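Local coordinates for protein endo-pectate lyase (Erwinia chrysanthemi, PDB 3B4N) that cleaves pectate by calcium-dependent beta-elimination, leaving unsaturated oligogalacturonides, and probably also acts in endo mode on highly methylated pectins, at residues A[49-54]-A[73-78]; A[232-237]-A[265-270]; A[256-261]-A[315-320]. All coordinates share one frame; numbering follows the deposited sequence.

Contact 1: residues A[49-54]-A[73-78]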
loop_
_atom_site.group_PDB
_atom_site.type_symbol
_atom_site.label_atom_id
_atom_site.label_comp_id
_atom_site.label_asym_id
_atom_site.label_seq_id
_atom_site.Cartn_x
_atom_site.Cartn_y
_atom_site.Cartn_z
ATOM N N VAL A 49 7.790 15.080 12.013
ATOM C CA VAL A 49 8.849 14.090 11.889
ATOM C C VAL A 49 10.114 14.675 12.494
ATOM O O VAL A 49 10.489 15.802 12.189
ATOM C CB VAL A 49 9.132 13.731 10.414
ATOM C CG1 VAL A 49 10.157 12.603 10.337
ATOM C CG2 VAL A 49 7.839 13.328 9.718
ATOM N N TYR A 50 10.754 13.899 13.363
ATOM C CA TYR A 50 11.993 14.306 14.019
ATOM C C TYR A 50 13.114 13.361 13.610
ATOM O O TYR A 50 12.895 12.172 13.372
ATOM C CB TYR A 50 11.819 14.282 15.537
ATOM C CG TYR A 50 10.949 15.401 16.037
ATOM C CD1 TYR A 50 11.510 16.614 16.441
ATOM C CD2 TYR A 50 9.560 15.276 16.047
ATOM C CE1 TYR A 50 10.715 17.678 16.838
ATOM C CE2 TYR A 50 8.749 16.338 16.444
ATOM C CZ TYR A 50 9.336 17.535 16.835
ATOM O OH TYR A 50 8.542 18.601 17.199
ATOM N N ARG A 51 14.327 13.896 13.541
ATOM C CA ARG A 51 15.483 13.105 13.145
ATOM C C ARG A 51 16.718 13.544 13.919
ATOM O O ARG A 51 16.826 14.699 14.323
ATOM C CB ARG A 51 15.744 13.293 11.649
ATOM C CG ARG A 51 16.806 12.366 11.064
ATOM C CD ARG A 51 17.092 12.723 9.611
ATOM N NE ARG A 51 17.891 13.941 9.518
ATOM C CZ ARG A 51 18.045 14.660 8.415
ATOM N NH1 ARG A 51 17.454 14.287 7.285
ATOM N NH2 ARG A 51 18.779 15.765 8.445
ATOM N N GLY A 52 17.636 12.604 14.117
ATOM C CA GLY A 52 18.884 12.903 14.793
ATOM C C GLY A 52 19.963 11.979 14.267
ATOM O O GLY A 52 19.656 10.975 13.629
ATOM N N THR A 53 21.228 12.319 14.507
ATOM C CA THR A 53 22.321 11.460 14.064
ATOM C C THR A 53 22.781 10.553 15.200
ATOM O O THR A 53 23.733 9.783 15.043
ATOM C CB THR A 53 23.522 12.267 13.526
ATOM O OG1 THR A 53 23.905 13.255 14.487
ATOM C CG2 THR A 53 23.170 12.936 12.206
ATOM N N THR A 54 22.100 10.652 16.343
ATOM C CA THR A 54 22.378 9.793 17.490
ATOM C C THR A 54 21.035 9.313 18.034
ATOM O O THR A 54 19.980 9.834 17.664
ATOM C CB THR A 54 23.162 10.506 18.629
ATOM O OG1 THR A 54 22.285 11.349 19.380
ATOM C CG2 THR A 54 24.305 11.330 18.050
ATOM N N PHE A 73 6.114 9.100 5.033
ATOM C CA PHE A 73 6.993 10.241 4.801
ATOM C C PHE A 73 8.279 9.740 4.167
ATOM O O PHE A 73 8.700 8.614 4.410
ATOM C CB PHE A 73 7.338 10.930 6.125
ATOM C CG PHE A 73 8.273 12.094 5.976
ATOM C CD1 PHE A 73 7.825 13.279 5.410
ATOM C CD2 PHE A 73 9.598 12.002 6.391
ATOM C CE1 PHE A 73 8.674 14.366 5.254
ATOM C CE2 PHE A 73 10.467 13.091 6.238
ATOM C CZ PHE A 73 10.003 14.269 5.671
ATOM N N LYS A 74 8.889 10.567 3.331
ATOM C CA LYS A 74 10.157 10.187 2.735
ATOM C C LYS A 74 11.201 11.261 3.004
ATOM O O LYS A 74 10.940 12.453 2.854
ATOM C CB LYS A 74 10.013 9.935 1.232
ATOM C CG LYS A 74 9.716 11.143 0.392
ATOM C CD LYS A 74 9.651 10.732 -1.080
ATOM C CE LYS A 74 9.433 11.930 -1.986
ATOM N NZ LYS A 74 8.173 12.655 -1.665
ATOM N N ASP A 75 12.372 10.819 3.448
ATOM C CA ASP A 75 13.488 11.711 3.732
ATOM C C ASP A 75 14.634 11.376 2.786
ATOM O O ASP A 75 15.248 10.317 2.898
ATOM C CB ASP A 75 13.963 11.542 5.179
ATOM C CG ASP A 75 15.126 12.459 5.518
ATOM O OD1 ASP A 75 15.804 12.221 6.534
ATOM O OD2 ASP A 75 15.357 13.424 4.766
ATOM N N ALA A 76 14.908 12.281 1.849
ATOM C CA ALA A 76 15.984 12.091 0.880
ATOM C C ALA A 76 17.150 13.027 1.157
ATOM O O ALA A 76 18.056 13.152 0.335
ATOM C CB ALA A 76 15.463 12.339 -0.530
ATOM N N ASP A 77 17.134 13.670 2.320
ATOM C CA ASP A 77 18.175 14.628 2.682
ATOM C C ASP A 77 19.149 14.091 3.727
ATOM O O ASP A 77 19.298 14.678 4.803
ATOM C CB ASP A 77 17.517 15.907 3.208
ATOM C CG ASP A 77 18.512 17.020 3.460
ATOM O OD1 ASP A 77 18.186 17.931 4.251
ATOM O OD2 ASP A 77 19.611 16.991 2.865
ATOM N N THR A 78 19.801 12.975 3.424
ATOM C CA THR A 78 20.762 12.391 4.357
ATOM C C THR A 78 22.116 12.161 3.697
ATOM O O THR A 78 22.213 12.067 2.476
ATOM C CB THR A 78 20.271 11.041 4.916
ATOM O OG1 THR A 78 20.113 10.108 3.841
ATOM C CG2 THR A 78 18.946 11.213 5.647
HETATM O O HOH W 1 21.186 16.330 6.195
#

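Contact 2: residues A[232-237]-A[265-270]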
loop_
_atom_site.group_PDB
_atom_site.type_symbol
_atom_site.label_atom_id
_atom_site.label_comp_id
_atom_site.label_asym_id
_atom_site.label_seq_id
_atom_site.Cartn_x
_atom_site.Cartn_y
_atom_site.Cartn_z
ATOM N N ASN A 232 -19.283 -7.047 -5.352
ATOM C CA ASN A 232 -20.090 -6.193 -4.475
ATOM C C ASN A 232 -19.167 -5.805 -3.325
ATOM O O ASN A 232 -19.570 -5.780 -2.160
ATOM C CB ASN A 232 -21.293 -6.983 -3.935
ATOM C CG ASN A 232 -22.074 -7.682 -5.034
ATOM O OD1 ASN A 232 -22.669 -7.039 -5.886
ATOM N ND2 ASN A 232 -22.060 -9.006 -5.021
ATOM N N SER A 233 -17.923 -5.488 -3.675
ATOM C CA SER A 233 -16.901 -5.186 -2.687
ATOM C C SER A 233 -16.008 -4.031 -3.099
ATOM O O SER A 233 -15.906 -3.695 -4.280
ATOM C CB SER A 233 -16.054 -6.430 -2.467
ATOM O OG SER A 233 -15.606 -6.926 -3.713
ATOM N N THR A 234 -15.307 -3.478 -2.118
ATOM C CA THR A 234 -14.475 -2.307 -2.336
ATOM C C THR A 234 -13.077 -2.410 -1.761
ATOM O O THR A 234 -12.891 -2.958 -0.677
ATOM C CB THR A 234 -15.125 -1.082 -1.649
ATOM O OG1 THR A 234 -16.510 -1.017 -2.021
ATOM C CG2 THR A 234 -14.426 0.219 -2.039
ATOM N N THR A 235 -12.102 -1.886 -2.502
ATOM C CA THR A 235 -10.731 -1.790 -2.020
ATOM C C THR A 235 -10.519 -0.285 -1.842
ATOM O O THR A 235 -10.767 0.500 -2.763
ATOM C CB THR A 235 -9.709 -2.354 -3.015
ATOM O OG1 THR A 235 -9.911 -3.769 -3.134
ATOM C CG2 THR A 235 -8.281 -2.100 -2.514
ATOM N N VAL A 236 -10.096 0.107 -0.641
ATOM C CA VAL A 236 -9.878 1.509 -0.289
ATOM C C VAL A 236 -8.390 1.745 -0.042
ATOM O O VAL A 236 -7.741 0.944 0.624
ATOM C CB VAL A 236 -10.672 1.863 0.993
ATOM C CG1 VAL A 236 -10.487 3.340 1.354
ATOM C CG2 VAL A 236 -12.148 1.543 0.790
ATOM N N VAL A 237 -7.860 2.839 -0.591
ATOM C CA VAL A 237 -6.449 3.181 -0.427
ATOM C C VAL A 237 -6.335 4.609 0.088
ATOM O O VAL A 237 -6.734 5.557 -0.594
ATOM C CB VAL A 237 -5.686 3.068 -1.765
ATOM C CG1 VAL A 237 -4.208 3.440 -1.558
ATOM C CG2 VAL A 237 -5.812 1.648 -2.326
ATOM N N PHE A 265 -15.173 -2.357 -6.745
ATOM C CA PHE A 265 -14.895 -0.946 -6.596
ATOM C C PHE A 265 -13.547 -0.627 -6.007
ATOM O O PHE A 265 -13.036 -1.354 -5.158
ATOM C CB PHE A 265 -15.961 -0.290 -5.719
ATOM C CG PHE A 265 -17.358 -0.510 -6.202
ATOM C CD1 PHE A 265 -18.182 -1.437 -5.577
ATOM C CD2 PHE A 265 -17.852 0.221 -7.276
ATOM C CE1 PHE A 265 -19.492 -1.634 -6.017
ATOM C CE2 PHE A 265 -19.155 0.031 -7.721
ATOM C CZ PHE A 265 -19.975 -0.896 -7.090
ATOM N N LEU A 266 -12.976 0.470 -6.476
ATOM C CA LEU A 266 -11.717 0.962 -5.945
ATOM C C LEU A 266 -11.961 2.405 -5.514
ATOM O O LEU A 266 -12.554 3.192 -6.256
ATOM C CB LEU A 266 -10.610 0.933 -7.001
ATOM C CG LEU A 266 -9.333 1.681 -6.585
ATOM C CD1 LEU A 266 -8.638 0.921 -5.454
ATOM C CD2 LEU A 266 -8.405 1.838 -7.782
ATOM N N THR A 267 -11.525 2.738 -4.307
ATOM C CA THR A 267 -11.636 4.100 -3.793
ATOM C C THR A 267 -10.246 4.517 -3.340
ATOM O O THR A 267 -9.750 4.009 -2.338
ATOM C CB THR A 267 -12.567 4.192 -2.574
ATOM O OG1 THR A 267 -13.875 3.743 -2.937
ATOM C CG2 THR A 267 -12.656 5.640 -2.076
ATOM N N VAL A 268 -9.611 5.407 -4.094
ATOM C CA VAL A 268 -8.298 5.920 -3.728
ATOM C C VAL A 268 -8.466 7.376 -3.306
ATOM O O VAL A 268 -9.003 8.189 -4.065
ATOM C CB VAL A 268 -7.296 5.878 -4.911
ATOM C CG1 VAL A 268 -5.968 6.524 -4.495
ATOM C CG2 VAL A 268 -7.054 4.449 -5.344
ATOM N N THR A 269 -8.006 7.711 -2.105
ATOM C CA THR A 269 -8.094 9.089 -1.632
ATOM C C THR A 269 -6.719 9.701 -1.371
ATOM O O THR A 269 -6.591 10.916 -1.310
ATOM C CB THR A 269 -8.908 9.212 -0.335
ATOM O OG1 THR A 269 -8.241 8.500 0.710
ATOM C CG2 THR A 269 -10.319 8.656 -0.522
ATOM N N SER A 270 -5.699 8.866 -1.201
ATOM C CA SER A 270 -4.344 9.358 -0.960
ATOM C C SER A 270 -3.319 8.252 -1.177
ATOM O O SER A 270 -3.280 7.264 -0.430
ATOM C CB SER A 270 -4.221 9.896 0.468
ATOM O OG SER A 270 -2.905 10.372 0.713
#

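Contact 3: residues A[256-261]-A[315-320]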
loop_
_atom_site.group_PDB
_atom_site.type_symbol
_atom_site.label_atom_id
_atom_site.label_comp_id
_atom_site.label_asym_id
_atom_site.label_seq_id
_atom_site.Cartn_x
_atom_site.Cartn_y
_atom_site.Cartn_z
ATOM N N ASP A 256 -9.983 -12.263 -15.674
ATOM C CA ASP A 256 -10.425 -13.560 -16.188
ATOM C C ASP A 256 -10.603 -14.648 -15.130
ATOM O O ASP A 256 -10.361 -15.822 -15.402
ATOM C CB ASP A 256 -9.408 -14.051 -17.216
ATOM C CG ASP A 256 -8.010 -14.173 -16.630
ATOM O OD1 ASP A 256 -7.887 -14.147 -15.386
ATOM O OD2 ASP A 256 -7.036 -14.297 -17.403
ATOM N N CYS A 257 -11.017 -14.260 -13.931
ATOM C CA CYS A 257 -11.220 -15.208 -12.837
ATOM C C CYS A 257 -12.260 -16.289 -13.141
ATOM O O CYS A 257 -13.132 -16.110 -13.992
ATOM C CB CYS A 257 -11.665 -14.449 -11.572
ATOM S SG CYS A 257 -10.301 -13.858 -10.519
ATOM N N SER A 258 -12.149 -17.426 -12.458
ATOM C CA SER A 258 -13.157 -18.461 -12.608
ATOM C C SER A 258 -14.311 -17.792 -11.868
ATOM O O SER A 258 -14.085 -17.104 -10.867
ATOM C CB SER A 258 -12.756 -19.745 -11.874
ATOM O OG SER A 258 -11.648 -20.378 -12.489
ATOM N N ASN A 259 -15.532 -17.968 -12.358
ATOM C CA ASN A 259 -16.696 -17.358 -11.728
ATOM C C ASN A 259 -16.529 -15.841 -11.616
ATOM O O ASN A 259 -16.939 -15.229 -10.628
ATOM C CB ASN A 259 -16.919 -17.963 -10.339
ATOM C CG ASN A 259 -18.190 -17.460 -9.685
ATOM O OD1 ASN A 259 -19.256 -17.461 -10.300
ATOM N ND2 ASN A 259 -18.086 -17.034 -8.429
ATOM N N ASN A 260 -15.933 -15.240 -12.643
ATOM C CA ASN A 260 -15.708 -13.792 -12.680
ATOM C C ASN A 260 -17.027 -13.026 -12.774
ATOM O O ASN A 260 -18.068 -13.570 -13.159
ATOM C CB ASN A 260 -14.823 -13.436 -13.886
ATOM C CG ASN A 260 -14.052 -12.133 -13.700
ATOM O OD1 ASN A 260 -13.362 -11.675 -14.618
ATOM N ND2 ASN A 260 -14.151 -11.542 -12.517
ATOM N N GLY A 261 -16.972 -11.745 -12.431
ATOM C CA GLY A 261 -18.145 -10.900 -12.473
ATOM C C GLY A 261 -17.873 -9.650 -11.661
ATOM O O GLY A 261 -16.721 -9.389 -11.312
ATOM N N VAL A 315 -13.945 -11.283 -18.370
ATOM C CA VAL A 315 -14.570 -12.526 -18.809
ATOM C C VAL A 315 -14.463 -13.604 -17.746
ATOM O O VAL A 315 -13.657 -13.509 -16.822
ATOM C CB VAL A 315 -13.908 -13.097 -20.095
ATOM C CG1 VAL A 315 -14.001 -12.098 -21.229
ATOM C CG2 VAL A 315 -12.459 -13.467 -19.820
ATOM N N VAL A 316 -15.298 -14.629 -17.880
ATOM C CA VAL A 316 -15.256 -15.768 -16.975
ATOM C C VAL A 316 -14.196 -16.673 -17.602
ATOM O O VAL A 316 -14.167 -16.828 -18.824
ATOM C CB VAL A 316 -16.614 -16.494 -16.938
ATOM C CG1 VAL A 316 -16.491 -17.785 -16.142
ATOM C CG2 VAL A 316 -17.671 -15.588 -16.309
ATOM N N LYS A 317 -13.321 -17.254 -16.783
ATOM C CA LYS A 317 -12.254 -18.105 -17.301
ATOM C C LYS A 317 -12.764 -19.125 -18.313
ATOM O O LYS A 317 -13.705 -19.872 -18.035
ATOM C CB LYS A 317 -11.542 -18.846 -16.168
ATOM C CG LYS A 317 -10.244 -19.512 -16.621
ATOM C CD LYS A 317 -9.561 -20.284 -15.499
ATOM C CE LYS A 317 -10.248 -21.614 -15.233
ATOM N NZ LYS A 317 -10.127 -22.562 -16.386
ATOM N N GLY A 318 -12.134 -19.143 -19.486
ATOM C CA GLY A 318 -12.519 -20.080 -20.529
ATOM C C GLY A 318 -13.751 -19.701 -21.329
ATOM O O GLY A 318 -14.143 -20.424 -22.245
ATOM N N GLN A 319 -14.370 -18.573 -20.998
ATOM C CA GLN A 319 -15.565 -18.147 -21.714
ATOM C C GLN A 319 -15.358 -16.798 -22.392
ATOM O O GLN A 319 -16.069 -15.832 -22.112
ATOM C CB GLN A 319 -16.761 -18.076 -20.758
ATOM C CG GLN A 319 -17.007 -19.365 -19.989
ATOM C CD GLN A 319 -18.285 -19.330 -19.170
ATOM O OE1 GLN A 319 -18.512 -18.404 -18.391
ATOM N NE2 GLN A 319 -19.126 -20.345 -19.340
ATOM N N GLY A 320 -14.376 -16.735 -23.281
ATOM C CA GLY A 320 -14.114 -15.494 -23.984
ATOM C C GLY A 320 -12.742 -14.906 -23.717
ATOM O O GLY A 320 -11.979 -15.407 -22.893
#

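Contact 1: residues A[49-54]-A[73-78]
Asp75 OD1 is gripped by two groups: NH1 of Arg51 reaches it at 2.7 Å in a salt bridge, and the hydroxyl of Tyr86, on strand 85-92, makes a second hydrogen bond to it. The contact lies in the N-terminal beta-sandwich, where strand 44-52 of a four-stranded antiparallel sheet faces strand 72-75 of a three-stranded one. The two strands are not paired through their backbones: the nearest CA atoms, those of Val49 and Phe73, are 8.3 Å apart, so side chains do the bridging.

Arg51 extends from its strand with CG trans to the backbone N (chi1 -172°) and bends at chi3, which swings the guanidinium over to the turn that follows Asp75. OD1 accepts on its syn lone pair and lies practically in the guanidinium plane, and the two flat groups are nearly coplanar, 21° apart. The same NH1 gives a weak bond, 3.1 Å long, to the carbonyl O of Asp77, while a water donates to that O and accepts a weak bond from Arg51 NH2. The other carboxylate oxygen closes an Asx turn: Asp77 N donates to Asp75 OD2 at 3.0 Å, from well above the carboxylate plane. One aspartate thus ties the opposing sheet to its own turn, and its two oxygens divide the work.

Deeper between the sheets the contact is apolar. Leu35 and Ile63 also pack on Val49, and Val49 CG2 sits over one face of the Phe73 ring in a CH-pi contact, 4.1 Å from the centroid.

Contact 2: residues A[232-237]-A[265-270]
Thr234 and Phe265 both turn the first side-chain group away from their own carbonyl carbon. OG1 of Thr234 (chi1 -49°) lies beside its backbone N, which brings it to 3.8 Å from Phe265 CB; CG of Phe265 (chi1 -55°) likewise lies beside its own N, and this puts ring atom CD1 3.5 Å from Ser233 O. These residues face each other in neighbouring coils of the right-handed parallel beta-helix, where strands 233-238 and 264-268 stack in one of the parallel sheets that wall the solenoid. The short segments run in the same direction, 19° apart, and their axes approach to 4.6 Å.

Five backbone hydrogen bonds alternate between the strands. Phe265 N donates to Ser233 O and Thr235 N to Phe265 O; then come Thr267 N to Thr235 O at 2.8 Å, Val237 N to Thr267 O, and Thr269 N to Val237 O. Thr235, Val237, Phe265 and Thr267 therefore each use both N and O across the contact. CA-H...O contacts lie between these bonds, the shortest from Val236 CA to Thr267 O at 3.2 Å.

The parallel register, Thr234 with Phe265 through Val237 with Val268, puts paired side chains on the same face. On one face Thr234, Val236, Phe265 and Thr267 line up, with Thr234 CG2 3.7 Å from Thr267 OG1. The other face carries Thr235, Val237, Leu266 and Val268, all buried; Trp251 packs on Thr235 and Leu266, and Leu226 on Thr235 and Val237. The one hydroxyl among these four, Thr235 OG1, is satisfied by a hydrogen bond with ND2 of Asn199. Within this inward row Val237 CB meets Val268 CG2 at 4.1 Å, and the CD1 branch of Leu266 comes to 3.5 Å from the carbonyl O of Thr235.

Contact 3: residues A[256-261]-A[315-320]
Cys257 to Asn260 and Val316 to Gln319 each form a type II beta turn, and the two turns lie against one another at the edge of the parallel beta-helix, in the loops that follow strands 246-253 and 309-313. Neither segment has regular secondary structure, yet the backbones come close, with Ser258 CA and Lys317 CA 4.8 Å apart. A backbone hydrogen bond runs from Lys317 N to Cys257 O at 3.0 Å, with the donor 49° above the carbonyl plane. Cys257 O is also the acceptor of its own turn, through a weak bond from Asn260 N, so this one carbonyl both closes a turn and joins the loops. The second turn is closed by Gln319 N on Val316 O. Next to the bridging bond, Asp256 CA makes a CA-H...O contact of 3.3 Å with Val315 O, at an angle of 158° at the hydrogen.

Lys317 runs alongside the first loop. Its CB rests 3.3 Å from Asp256 O, and a bend at chi3 (77°) brings CE to 3.3 Å from Ser258 OG. Val316 makes its own contacts with the first turn, its CG2 branch 3.8 Å from Asn260 O and CG1 near Asn259 N; Tyr287 also packs on Val316 and Asn260. Val315 adds a touch of its CG2 on Asp256 CB at 4.1 Å.

Cys257 is also joined to Cys254 by a disulfide, a covalent tie within the first loop region. The backbone hydrogen bond from Lys317 N to Cys257 O, the CA-H...O contact beside it and the aliphatic carbons of Val316 and Lys317 set against carbonyl oxygens are together consistent with a fit set largely by main-chain shape.

How the contacts relate
From the N terminus, contact 1 comes first: the chain passes through strand 61-66 between its two segments, and their meeting closes a short loop that ties together the two sheets of the N-terminal domain. That loop is complete before the beta-helix begins. Contacts 2 and 3 belong to the helix and cross in sequence: segment 256-261 falls inside the loop closed by 232-237 and 265-270, while 315-320 lies beyond it. Contact 2 thus joins successive coils along the wall, whereas contact 3 links loops at its edge over 54 residues. Their centres are about 22 Å apart; those of contacts 1 and 3 are separated by about 48 Å.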